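Local coordinates for Oxidored_FMN domain-containing protein (PDB 6L6J) that acts as an amine oxidase on 6-hydroxypseudooxynicotine and carries FMN and a [4Fe-4S] cluster, with ADP bound in a separate nucleotide-binding region, at residues K484-G489 against G618-D623; L507-I512 against V614-Q619; V223-E228 against D254-N259; L249-D254 against V288-V293. One frame throughout, in Å; residues are numbered along the deposited sequence.

Contact 1: residues K484-G489 against G618-D623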
# COMPACT_ATOMS: atom_id res chain seq x y z
N LYS A 484 -20.32 14.92 -1.32
CA LYS A 484 -20.57 15.17 -2.76
C LYS A 484 -19.43 16.02 -3.33
O LYS A 484 -18.90 16.89 -2.62
CB LYS A 484 -21.91 15.90 -2.97
CG LYS A 484 -23.14 14.99 -3.02
CD LYS A 484 -24.40 15.71 -3.48
CE LYS A 484 -24.24 16.42 -4.82
NZ LYS A 484 -25.54 16.89 -5.36
N TRP A 485 -19.08 15.80 -4.58
CA TRP A 485 -18.16 16.70 -5.32
C TRP A 485 -18.93 17.98 -5.67
O TRP A 485 -20.09 17.90 -6.07
CB TRP A 485 -17.55 15.99 -6.54
CG TRP A 485 -16.80 14.77 -6.12
CD1 TRP A 485 -17.33 13.55 -5.79
CD2 TRP A 485 -15.39 14.67 -5.89
NE1 TRP A 485 -16.33 12.69 -5.44
CE2 TRP A 485 -15.13 13.34 -5.48
CE3 TRP A 485 -14.31 15.56 -6.04
CZ2 TRP A 485 -13.84 12.89 -5.19
CZ3 TRP A 485 -13.04 15.11 -5.76
CH2 TRP A 485 -12.81 13.80 -5.32
N ARG A 486 -18.32 19.11 -5.38
CA ARG A 486 -18.85 20.47 -5.59
C ARG A 486 -18.40 20.96 -6.97
O ARG A 486 -17.45 20.36 -7.54
CB ARG A 486 -18.31 21.36 -4.48
CG ARG A 486 -16.80 21.57 -4.56
CD ARG A 486 -16.23 22.07 -3.26
NE ARG A 486 -16.74 23.39 -2.89
CZ ARG A 486 -16.38 24.04 -1.80
NH1 ARG A 486 -15.49 23.51 -0.99
NH2 ARG A 486 -16.89 25.23 -1.55
N GLY A 487 -19.01 22.05 -7.47
CA GLY A 487 -18.89 22.43 -8.88
C GLY A 487 -18.61 23.91 -9.13
O GLY A 487 -18.85 24.35 -10.28
N GLU A 488 -18.11 24.65 -8.14
CA GLU A 488 -17.73 26.08 -8.33
C GLU A 488 -16.19 26.19 -8.38
O GLU A 488 -15.67 27.32 -8.41
CB GLU A 488 -18.49 26.93 -7.31
CG GLU A 488 -17.99 26.89 -5.88
CD GLU A 488 -18.01 25.54 -5.17
OE1 GLU A 488 -18.74 25.39 -4.15
OE2 GLU A 488 -17.25 24.63 -5.62
N GLY A 489 -15.48 25.06 -8.43
CA GLY A 489 -14.01 25.00 -8.58
C GLY A 489 -13.25 25.39 -7.31
O GLY A 489 -12.01 25.47 -7.35
N GLY A 618 -12.73 19.23 -4.88
CA GLY A 618 -12.99 18.86 -3.47
C GLY A 618 -14.41 18.37 -3.27
O GLY A 618 -15.16 18.29 -4.28
N GLN A 619 -14.72 18.01 -2.03
CA GLN A 619 -16.01 17.39 -1.62
C GLN A 619 -16.61 18.26 -0.51
O GLN A 619 -15.84 18.86 0.23
CB GLN A 619 -15.78 15.95 -1.14
CG GLN A 619 -15.22 14.99 -2.19
CD GLN A 619 -14.61 13.75 -1.58
OE1 GLN A 619 -13.50 13.75 -1.03
NE2 GLN A 619 -15.34 12.65 -1.67
N LEU A 620 -17.94 18.35 -0.44
CA LEU A 620 -18.70 19.02 0.64
C LEU A 620 -19.53 17.96 1.38
O LEU A 620 -20.22 17.17 0.70
CB LEU A 620 -19.64 20.08 0.07
CG LEU A 620 -18.99 21.37 -0.39
CD1 LEU A 620 -19.96 22.19 -1.25
CD2 LEU A 620 -18.48 22.18 0.81
N SER A 621 -19.50 17.97 2.71
CA SER A 621 -20.16 16.95 3.57
C SER A 621 -21.70 17.09 3.48
O SER A 621 -22.20 18.22 3.48
CB SER A 621 -19.66 17.06 4.98
OG SER A 621 -18.28 16.74 5.04
N GLU A 622 -22.40 15.96 3.37
CA GLU A 622 -23.86 15.86 3.60
C GLU A 622 -24.09 15.66 5.09
O GLU A 622 -24.04 14.52 5.54
CB GLU A 622 -24.45 14.70 2.79
CG GLU A 622 -24.53 14.99 1.29
CD GLU A 622 -25.56 16.04 0.90
OE1 GLU A 622 -26.44 16.36 1.74
OE2 GLU A 622 -25.46 16.55 -0.23
N ASP A 623 -24.27 16.74 5.84
CA ASP A 623 -24.32 16.70 7.33
C ASP A 623 -25.60 17.35 7.85
O ASP A 623 -25.68 17.54 9.08
CB ASP A 623 -23.05 17.33 7.94
CG ASP A 623 -22.82 18.80 7.61
OD1 ASP A 623 -23.74 19.42 7.04
OD2 ASP A 623 -21.72 19.31 7.95

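Contact 2: residues L507-I512 against V614-Q619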
# COMPACT_ATOMS: atom_id res chain seq x y z
N LEU A 507 -19.12 20.52 -15.67
CA LEU A 507 -19.52 19.31 -14.91
C LEU A 507 -18.61 19.13 -13.68
O LEU A 507 -17.58 19.82 -13.56
CB LEU A 507 -19.42 18.09 -15.83
CG LEU A 507 -20.06 18.23 -17.21
CD1 LEU A 507 -19.63 17.09 -18.12
CD2 LEU A 507 -21.58 18.29 -17.10
N THR A 508 -19.00 18.18 -12.83
CA THR A 508 -18.25 17.71 -11.64
C THR A 508 -18.16 16.19 -11.72
O THR A 508 -18.87 15.58 -12.52
CB THR A 508 -18.97 18.12 -10.35
OG1 THR A 508 -19.86 17.06 -10.00
CG2 THR A 508 -19.73 19.42 -10.47
N PRO A 509 -17.30 15.54 -10.92
CA PRO A 509 -17.25 14.08 -10.86
C PRO A 509 -18.61 13.41 -10.66
O PRO A 509 -18.73 12.29 -11.09
CB PRO A 509 -16.32 13.81 -9.66
CG PRO A 509 -15.41 15.01 -9.62
CD PRO A 509 -16.27 16.16 -10.08
N GLU A 510 -19.58 14.08 -10.02
CA GLU A 510 -20.95 13.54 -9.79
C GLU A 510 -21.56 13.06 -11.12
O GLU A 510 -22.04 11.91 -11.18
CB GLU A 510 -21.85 14.57 -9.10
CG GLU A 510 -21.50 14.79 -7.63
CD GLU A 510 -21.47 13.55 -6.75
OE1 GLU A 510 -22.35 12.68 -6.89
OE2 GLU A 510 -20.54 13.43 -5.93
N ASP A 511 -21.49 13.89 -12.17
CA ASP A 511 -22.03 13.61 -13.53
C ASP A 511 -21.33 12.39 -14.13
O ASP A 511 -22.02 11.56 -14.75
CB ASP A 511 -21.88 14.83 -14.45
CG ASP A 511 -22.61 16.07 -13.94
OD1 ASP A 511 -23.83 15.96 -13.72
OD2 ASP A 511 -21.95 17.11 -13.74
N ILE A 512 -20.02 12.28 -13.96
CA ILE A 512 -19.23 11.16 -14.58
C ILE A 512 -19.51 9.87 -13.83
O ILE A 512 -19.59 8.82 -14.49
CB ILE A 512 -17.73 11.47 -14.62
CG1 ILE A 512 -17.45 12.88 -15.16
CG2 ILE A 512 -16.99 10.41 -15.43
CD1 ILE A 512 -18.24 13.25 -16.40
N VAL A 614 -14.55 19.38 -16.70
CA VAL A 614 -14.85 18.71 -15.41
C VAL A 614 -13.97 19.35 -14.33
O VAL A 614 -12.71 19.32 -14.47
CB VAL A 614 -14.71 17.17 -15.46
CG1 VAL A 614 -15.40 16.53 -14.27
CG2 VAL A 614 -15.25 16.58 -16.75
N LEU A 615 -14.61 20.00 -13.36
CA LEU A 615 -13.96 20.54 -12.14
C LEU A 615 -13.88 19.45 -11.06
O LEU A 615 -14.93 19.00 -10.58
CB LEU A 615 -14.75 21.77 -11.67
CG LEU A 615 -14.83 22.94 -12.66
CD1 LEU A 615 -15.74 24.03 -12.14
CD2 LEU A 615 -13.45 23.52 -12.95
N VAL A 616 -12.66 19.03 -10.72
CA VAL A 616 -12.34 18.07 -9.62
C VAL A 616 -11.50 18.83 -8.58
O VAL A 616 -10.25 18.81 -8.70
CB VAL A 616 -11.62 16.81 -10.14
CG1 VAL A 616 -11.82 15.64 -9.19
CG2 VAL A 616 -12.05 16.41 -11.54
N THR A 617 -12.17 19.48 -7.60
CA THR A 617 -11.53 20.45 -6.67
C THR A 617 -11.84 20.16 -5.19
O THR A 617 -11.21 20.79 -4.33
CB THR A 617 -11.92 21.89 -7.04
OG1 THR A 617 -13.33 22.01 -6.86
CG2 THR A 617 -11.55 22.26 -8.46
N GLY A 618 -12.73 19.23 -4.88
CA GLY A 618 -12.99 18.86 -3.47
C GLY A 618 -14.41 18.37 -3.27
O GLY A 618 -15.16 18.29 -4.28
N GLN A 619 -14.72 18.01 -2.03
CA GLN A 619 -16.01 17.39 -1.62
C GLN A 619 -16.61 18.26 -0.51
O GLN A 619 -15.84 18.86 0.23
CB GLN A 619 -15.78 15.95 -1.14
CG GLN A 619 -15.22 14.99 -2.19
CD GLN A 619 -14.61 13.75 -1.58
OE1 GLN A 619 -13.50 13.75 -1.03
NE2 GLN A 619 -15.34 12.65 -1.67

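Contact 3: residues V223-E228 against D254-N259. With FMN (flavin mononucleotide), chain B.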
# COMPACT_ATOMS: atom_id res chain seq x y z
N VAL A 223 18.62 -14.40 -0.39
CA VAL A 223 18.90 -13.24 -1.29
C VAL A 223 17.55 -12.71 -1.75
O VAL A 223 16.78 -13.50 -2.34
CB VAL A 223 19.79 -13.62 -2.48
CG1 VAL A 223 20.17 -12.39 -3.29
CG2 VAL A 223 21.05 -14.32 -2.02
N ARG A 224 17.27 -11.43 -1.47
CA ARG A 224 16.20 -10.72 -2.20
C ARG A 224 16.85 -10.15 -3.45
O ARG A 224 17.90 -9.48 -3.33
CB ARG A 224 15.51 -9.68 -1.31
CG ARG A 224 14.31 -9.05 -1.99
CD ARG A 224 12.97 -9.72 -1.78
NE ARG A 224 11.99 -8.74 -1.35
CZ ARG A 224 10.69 -8.75 -1.61
NH1 ARG A 224 10.14 -9.69 -2.34
NH2 ARG A 224 9.94 -7.76 -1.16
N PHE A 225 16.32 -10.49 -4.63
CA PHE A 225 16.94 -10.08 -5.92
C PHE A 225 15.85 -9.64 -6.90
O PHE A 225 14.92 -10.42 -7.17
CB PHE A 225 17.84 -11.18 -6.48
CG PHE A 225 18.47 -10.85 -7.81
CD1 PHE A 225 19.29 -9.75 -7.95
CD2 PHE A 225 18.25 -11.65 -8.93
CE1 PHE A 225 19.85 -9.42 -9.17
CE2 PHE A 225 18.82 -11.32 -10.15
CZ PHE A 225 19.62 -10.20 -10.27
N ALA A 226 15.97 -8.39 -7.37
CA ALA A 226 15.26 -7.84 -8.54
C ALA A 226 15.86 -8.49 -9.80
O ALA A 226 17.06 -8.23 -10.10
CB ALA A 226 15.37 -6.34 -8.56
N VAL A 227 15.06 -9.33 -10.48
CA VAL A 227 15.49 -10.09 -11.68
C VAL A 227 15.40 -9.14 -12.88
O VAL A 227 16.37 -9.13 -13.67
CB VAL A 227 14.69 -11.38 -11.91
CG1 VAL A 227 15.02 -12.43 -10.87
CG2 VAL A 227 13.18 -11.16 -11.98
N GLU A 228 14.34 -8.33 -12.95
CA GLU A 228 14.17 -7.28 -13.99
C GLU A 228 14.01 -5.91 -13.32
O GLU A 228 13.32 -5.84 -12.28
CB GLU A 228 12.97 -7.61 -14.88
CG GLU A 228 12.75 -6.58 -15.98
CD GLU A 228 12.45 -7.14 -17.36
OE1 GLU A 228 12.61 -8.37 -17.54
OE2 GLU A 228 12.06 -6.34 -18.26
N ASP A 254 20.37 -20.22 0.57
CA ASP A 254 19.40 -21.22 1.10
C ASP A 254 18.01 -20.87 0.57
O ASP A 254 17.13 -21.76 0.56
CB ASP A 254 19.47 -21.23 2.63
CG ASP A 254 20.85 -21.57 3.18
OD1 ASP A 254 21.35 -22.65 2.82
OD2 ASP A 254 21.41 -20.77 3.96
N LEU A 255 17.80 -19.61 0.18
CA LEU A 255 16.50 -19.10 -0.32
C LEU A 255 16.77 -18.00 -1.36
O LEU A 255 17.63 -17.13 -1.08
CB LEU A 255 15.69 -18.55 0.86
CG LEU A 255 14.34 -17.87 0.57
CD1 LEU A 255 13.22 -18.89 0.38
CD2 LEU A 255 13.94 -16.96 1.72
N TRP A 256 16.09 -18.08 -2.50
CA TRP A 256 15.95 -16.96 -3.47
C TRP A 256 14.62 -16.26 -3.22
O TRP A 256 13.57 -16.90 -3.42
CB TRP A 256 16.04 -17.49 -4.90
CG TRP A 256 17.42 -17.85 -5.31
CD1 TRP A 256 17.99 -19.09 -5.30
CD2 TRP A 256 18.43 -16.95 -5.80
NE1 TRP A 256 19.28 -19.02 -5.74
CE2 TRP A 256 19.58 -17.72 -6.05
CE3 TRP A 256 18.46 -15.58 -6.07
CZ2 TRP A 256 20.76 -17.16 -6.53
CZ3 TRP A 256 19.63 -15.03 -6.56
CH2 TRP A 256 20.76 -15.82 -6.79
N ASP A 257 14.67 -14.99 -2.80
CA ASP A 257 13.48 -14.09 -2.73
C ASP A 257 13.49 -13.16 -3.96
O ASP A 257 14.39 -12.28 -4.02
CB ASP A 257 13.43 -13.30 -1.41
CG ASP A 257 12.14 -12.53 -1.23
OD1 ASP A 257 11.44 -12.27 -2.24
OD2 ASP A 257 11.82 -12.22 -0.08
N VAL A 258 12.55 -13.35 -4.91
CA VAL A 258 12.68 -12.74 -6.27
C VAL A 258 11.43 -11.92 -6.64
O VAL A 258 10.28 -12.41 -6.48
CB VAL A 258 13.06 -13.75 -7.37
CG1 VAL A 258 14.48 -14.27 -7.20
CG2 VAL A 258 12.06 -14.90 -7.49
N ASN A 259 11.69 -10.73 -7.17
CA ASN A 259 10.67 -9.72 -7.55
C ASN A 259 11.21 -8.85 -8.70
O ASN A 259 12.29 -9.18 -9.23
CB ASN A 259 10.25 -8.92 -6.31
CG ASN A 259 11.34 -7.99 -5.79
OD1 ASN A 259 12.47 -8.00 -6.30
ND2 ASN A 259 11.00 -7.20 -4.78
N1 FMN B . 10.30 -4.53 -0.07
C2 FMN B . 11.57 -4.56 0.46
O2 FMN B . 12.39 -5.30 -0.08
N3 FMN B . 11.96 -3.86 1.53
C4 FMN B . 11.10 -3.05 2.18
O4 FMN B . 11.47 -2.41 3.16
C4A FMN B . 9.71 -2.93 1.66
N5 FMN B . 8.80 -2.13 2.27
C5A FMN B . 7.53 -2.12 1.81
C6 FMN B . 6.57 -1.36 2.47
C7 FMN B . 5.27 -1.36 2.01
C7M FMN B . 4.28 -0.50 2.69
C8 FMN B . 4.88 -2.19 0.86
C8M FMN B . 3.48 -2.18 0.32
C9 FMN B . 5.81 -2.95 0.20
C9A FMN B . 7.13 -2.96 0.63
N10 FMN B . 8.08 -3.77 -0.01
C10 FMN B . 9.36 -3.76 0.49
C1' FMN B . 7.76 -4.63 -1.18
C2' FMN B . 7.11 -5.93 -0.73
O2' FMN B . 8.09 -6.66 -0.02
C3' FMN B . 6.61 -6.77 -1.87
O3' FMN B . 7.73 -7.19 -2.65
C4' FMN B . 5.61 -6.06 -2.78
O4' FMN B . 4.64 -5.34 -1.98
C5' FMN B . 4.92 -7.05 -3.72
O5' FMN B . 4.21 -7.99 -2.93
P FMN B . 2.64 -7.77 -2.61
O1P FMN B . 1.93 -7.83 -3.94
O2P FMN B . 2.35 -8.93 -1.70
O3P FMN B . 2.55 -6.42 -1.93

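Contact 4: residues L249-D254 against V288-V293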
# COMPACT_ATOMS: atom_id res chain seq x y z
N LEU A 249 25.09 -17.77 -9.12
CA LEU A 249 24.97 -17.98 -7.65
C LEU A 249 23.85 -18.97 -7.31
O LEU A 249 23.45 -19.00 -6.13
CB LEU A 249 24.70 -16.62 -7.00
CG LEU A 249 25.67 -15.51 -7.35
CD1 LEU A 249 25.13 -14.17 -6.86
CD2 LEU A 249 27.05 -15.78 -6.74
N ALA A 250 23.41 -19.79 -8.27
CA ALA A 250 22.13 -20.54 -8.27
C ALA A 250 21.89 -21.34 -6.97
O ALA A 250 20.76 -21.35 -6.51
CB ALA A 250 22.10 -21.45 -9.47
N ASP A 251 22.90 -22.04 -6.44
CA ASP A 251 22.75 -22.93 -5.26
C ASP A 251 23.68 -22.45 -4.13
O ASP A 251 23.96 -23.24 -3.20
CB ASP A 251 22.96 -24.40 -5.65
CG ASP A 251 21.79 -25.03 -6.42
OD1 ASP A 251 20.69 -24.46 -6.45
OD2 ASP A 251 21.99 -26.10 -6.99
N VAL A 252 24.09 -21.17 -4.15
CA VAL A 252 24.86 -20.52 -3.06
C VAL A 252 23.93 -20.21 -1.89
O VAL A 252 24.20 -20.63 -0.77
CB VAL A 252 25.61 -19.27 -3.54
CG1 VAL A 252 26.39 -18.60 -2.41
CG2 VAL A 252 26.53 -19.61 -4.70
N PRO A 253 22.82 -19.47 -2.06
CA PRO A 253 21.94 -19.16 -0.93
C PRO A 253 20.99 -20.32 -0.60
O PRO A 253 20.84 -21.25 -1.39
CB PRO A 253 21.13 -17.94 -1.43
CG PRO A 253 21.04 -18.15 -2.93
CD PRO A 253 22.32 -18.88 -3.32
N ASP A 254 20.37 -20.22 0.57
CA ASP A 254 19.40 -21.22 1.10
C ASP A 254 18.01 -20.87 0.57
O ASP A 254 17.13 -21.76 0.56
CB ASP A 254 19.47 -21.23 2.63
CG ASP A 254 20.85 -21.57 3.18
OD1 ASP A 254 21.35 -22.65 2.82
OD2 ASP A 254 21.41 -20.77 3.96
N VAL A 288 16.56 -22.92 -12.72
CA VAL A 288 18.03 -22.67 -12.58
C VAL A 288 18.56 -23.16 -11.23
O VAL A 288 19.68 -23.71 -11.21
CB VAL A 288 18.38 -21.18 -12.79
CG1 VAL A 288 19.86 -20.93 -12.57
CG2 VAL A 288 17.93 -20.68 -14.17
N THR A 289 17.80 -22.91 -10.15
CA THR A 289 18.19 -23.22 -8.74
C THR A 289 17.40 -24.44 -8.25
O THR A 289 16.20 -24.55 -8.55
CB THR A 289 17.97 -22.03 -7.78
OG1 THR A 289 18.42 -22.44 -6.48
CG2 THR A 289 16.54 -21.56 -7.68
N SER A 290 18.05 -25.30 -7.47
CA SER A 290 17.41 -26.40 -6.71
C SER A 290 16.83 -25.86 -5.39
O SER A 290 16.11 -26.60 -4.72
CB SER A 290 18.39 -27.55 -6.49
OG SER A 290 19.50 -27.15 -5.69
N LYS A 291 17.12 -24.60 -5.05
CA LYS A 291 16.78 -23.96 -3.76
C LYS A 291 15.34 -23.47 -3.74
O LYS A 291 14.75 -23.17 -4.78
CB LYS A 291 17.72 -22.78 -3.51
CG LYS A 291 19.20 -23.12 -3.49
CD LYS A 291 19.59 -24.05 -2.33
CE LYS A 291 21.06 -24.37 -2.31
NZ LYS A 291 21.46 -25.01 -1.04
N PRO A 292 14.71 -23.38 -2.55
CA PRO A 292 13.34 -22.88 -2.42
C PRO A 292 13.23 -21.43 -2.93
O PRO A 292 14.10 -20.66 -2.63
CB PRO A 292 13.01 -22.92 -0.93
CG PRO A 292 14.11 -23.75 -0.30
CD PRO A 292 15.29 -23.77 -1.26
N VAL A 293 12.21 -21.14 -3.73
CA VAL A 293 12.00 -19.80 -4.34
C VAL A 293 10.71 -19.22 -3.74
O VAL A 293 9.65 -19.92 -3.75
CB VAL A 293 11.93 -19.86 -5.88
CG1 VAL A 293 11.72 -18.49 -6.50
CG2 VAL A 293 13.18 -20.50 -6.47

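Contact 1: residues K484-G489 against G618-D623
Lys484 and Leu620 sit opposite each other as an antiparallel hydrogen-bonded pair where strand 483-485 meets the end of strand 612-621. Two backbone bonds join them: Lys484 N gives to Leu620 O at 3.0 Å, and Leu620 N gives to Lys484 O at 2.8 Å. A third, from Arg486 N to Gly618 O, is weak at 3.4 Å. Gly618 has backbone angles that suit a residue without a side chain.

Stacking comes from the next, non-hydrogen-bonded pair, Trp485 and Gln619. The pairing puts both side chains on one face of the sheet, and their like first torsions, CG anti to the carbonyl carbon (chi1 -58° and -62°), then run them side by side. Gln619 CG lies over the centre of the six-membered ring of Trp485, 3.7 Å from its centroid, as a CH-pi contact, and the amide beyond continues nearly parallel to the indole, 19° from its plane.

Leu620, on the opposite face from Trp485, meets Arg486 of the following loop. Leu620 CD2 rests over one face of the Arg486 guanidinium, toward its rim, while CD1 touches Arg486 CB at 3.7 Å. The guanidinium turns its NE and NH2 edge to Glu488 OE1, the NE bond being 3.1 Å, so that the salt bridge helps fix its rotation under the leucine.

Gln619 lies close to Arg426 of the ADP site, and Glu622 comes within about 5 Å of the bound ADP. Strands 483-485 and 612-621 are neighbours in a mixed sheet, and helix 509-513 packs against it, Pro509 on Trp485, with Glu510 bonded to Trp485 N.

Contact 2: residues L507-I512 against V614-Q619
Leu507 and Val614 pair as parallel neighbours, and the one hydrogen bond between the two segments runs from Leu615 N to Leu507 O at 3.0 Å. The chain from Leu507 then leaves the sheet and turns straight into helix 509-513.

Apolar contacts follow this turn. Pro509 lays CG against Val616 CG1 at 3.7 Å, and its CD lies 4.3 Å from Val614 CG1. The same Val614 methyl, carried to the side opposite the backbone N by a chi1 of -163°, meets Ile512 CG1 at 4.3 Å. Beta-branched valines suit the strand, and proline suits the start of a helix, where its missing N-H costs no helical bond.

Polar bonds close the helix end. Thr508 OG1 accepts from Glu510 N at 3.0 Å, and Asp511 OD2 accepts from Thr508 N at 3.3 Å, approached on its anti side; together they form a capping box. Asp511 OD1 is in turn bridged to Arg516.

The chemistry thus divides in two: side chains crossing between helix and strand are hydrocarbon, consistent with a buried interface, whereas the hydroxyl takes a first-turn amide and the carboxylate the amide of the N-cap residue, which fixes where the helix begins.

Contact 3: residues V223-E228 against D254-N259
Val223 to Ala226 run parallel to Trp256 to Asn259, the short strand axes 4.6 Å apart and 29° from aligned, joined by five backbone bonds, from Val223 N to Leu255 O at one end to Val227 N to Asn259 O at the other.

On the face bearing Arg224, Asp257 and Asn259, the arginine reaches from the sheet to the cofactor. Its CG stands opposite the backbone N (chi1 -174°) and the chain then bends, which brings NH1 to Asp257 OD1 at 2.9 Å, a salt bridge made on the syn side but tilted out of the carboxylate plane. NH2 gives to FMN O3' at 2.7 Å and, weakly, to FMN N1 at 3.4 Å. Asn259 ND2 lies 3.5 Å above the centre of the guanidinium, the two planes 31° apart. Asp257 OD2 is held by Tyr168, a second-shell bond that helps position the carboxylate. A leucine in place of Arg224 would probably leave Asp257 OD1 without its cationic mate and FMN O3' and, weakly, N1 without the NH2 donor.

The face bearing Phe225 and Trp256 is mostly apolar: Phe225 CB meets the Trp256 ring edge at CZ3, 4.2 Å away, though Trp256 NE1 bonds to Ala250 O. Past the corner, Val227 CG1 packs on Val258 CG1.

Helix 241-249 makes the beta-alpha-beta crossover between these TIM-barrel strands. Strand 166-171 flanks 220-229, strand 293-296 flanks 255-261, and helix 279-282 packs on Val227 and Val258.

Contact 4: residues L249-D254 against V288-V293
Asp251 turns its carboxylate toward Ser290: the backbone N of Ser290 comes in at the edge, near the plane, to the syn lone pair of OD1 at 3.0 Å, while Ser290 OG stands obliquely, well out of the plane and about equally far from both oxygens, with weak bonding that does not settle on either. Lys291 CG approaches OD1 from the same side of the plane, also obliquely, 3.6 Å away. The other flat group is the carbonyl of Ala250, whose O accepts from Thr289 OG1 at 2.6 Å, the hydroxyl tilted 32° out of the carbonyl plane; Trp256 NE1 also gives to this oxygen.

With OG1 swung opposite its own backbone N (chi1 -178°), Thr289 faces Ala250 while still accepting from Lys291 N at 2.9 Å, an ST turn. Across from it, residues 249-252 form a type I turn. Both turns lie in helix-to-strand loops of the TIM barrel, leading into strands 255-261 and 293-296 at the barrel end away from the flavin. A valine in place of Thr289 would probably leave Ala250 O without this donor and Lys291 N without its acceptor, freeing the turn to shift.

Ala250 is small enough to let CB nestle against Val288 CG1 at 3.9 Å. Lys291, bent at chi2, runs its methylenes past the oxygen of Pro253, CD lying 3.2 Å from Pro253 O. Its NZ remains 4.5 Å from Asp254 OD1, too far for a salt bridge, and Asp254 OD2 is instead bonded to Val221 N.

The four contacts form two pairs on opposite sides of the chain's centre. Contacts 1 and 2, with centres about 8 Å apart, share Gly618 and Gln619 of strand 612-621; contact 1 comes within about 5 Å of ADP at the Glu622 side chain, contact 2 within about 12 Å at that of Pro509. Contacts 3 and 4, with centres about 10 Å apart, share Asp254 and are tied by Trp256, whose N also bonds to Pro292 O. Contact 3 reaches FMN directly and holds the Arg224 side chain about 14 Å from the iron-sulfur cluster, whereas contact 4 lies at the helix-to-strand loop end of the barrel. The nearest atoms of contacts 1 and 3 are about 32 Å apart, the pairs lying in different parts of the chain.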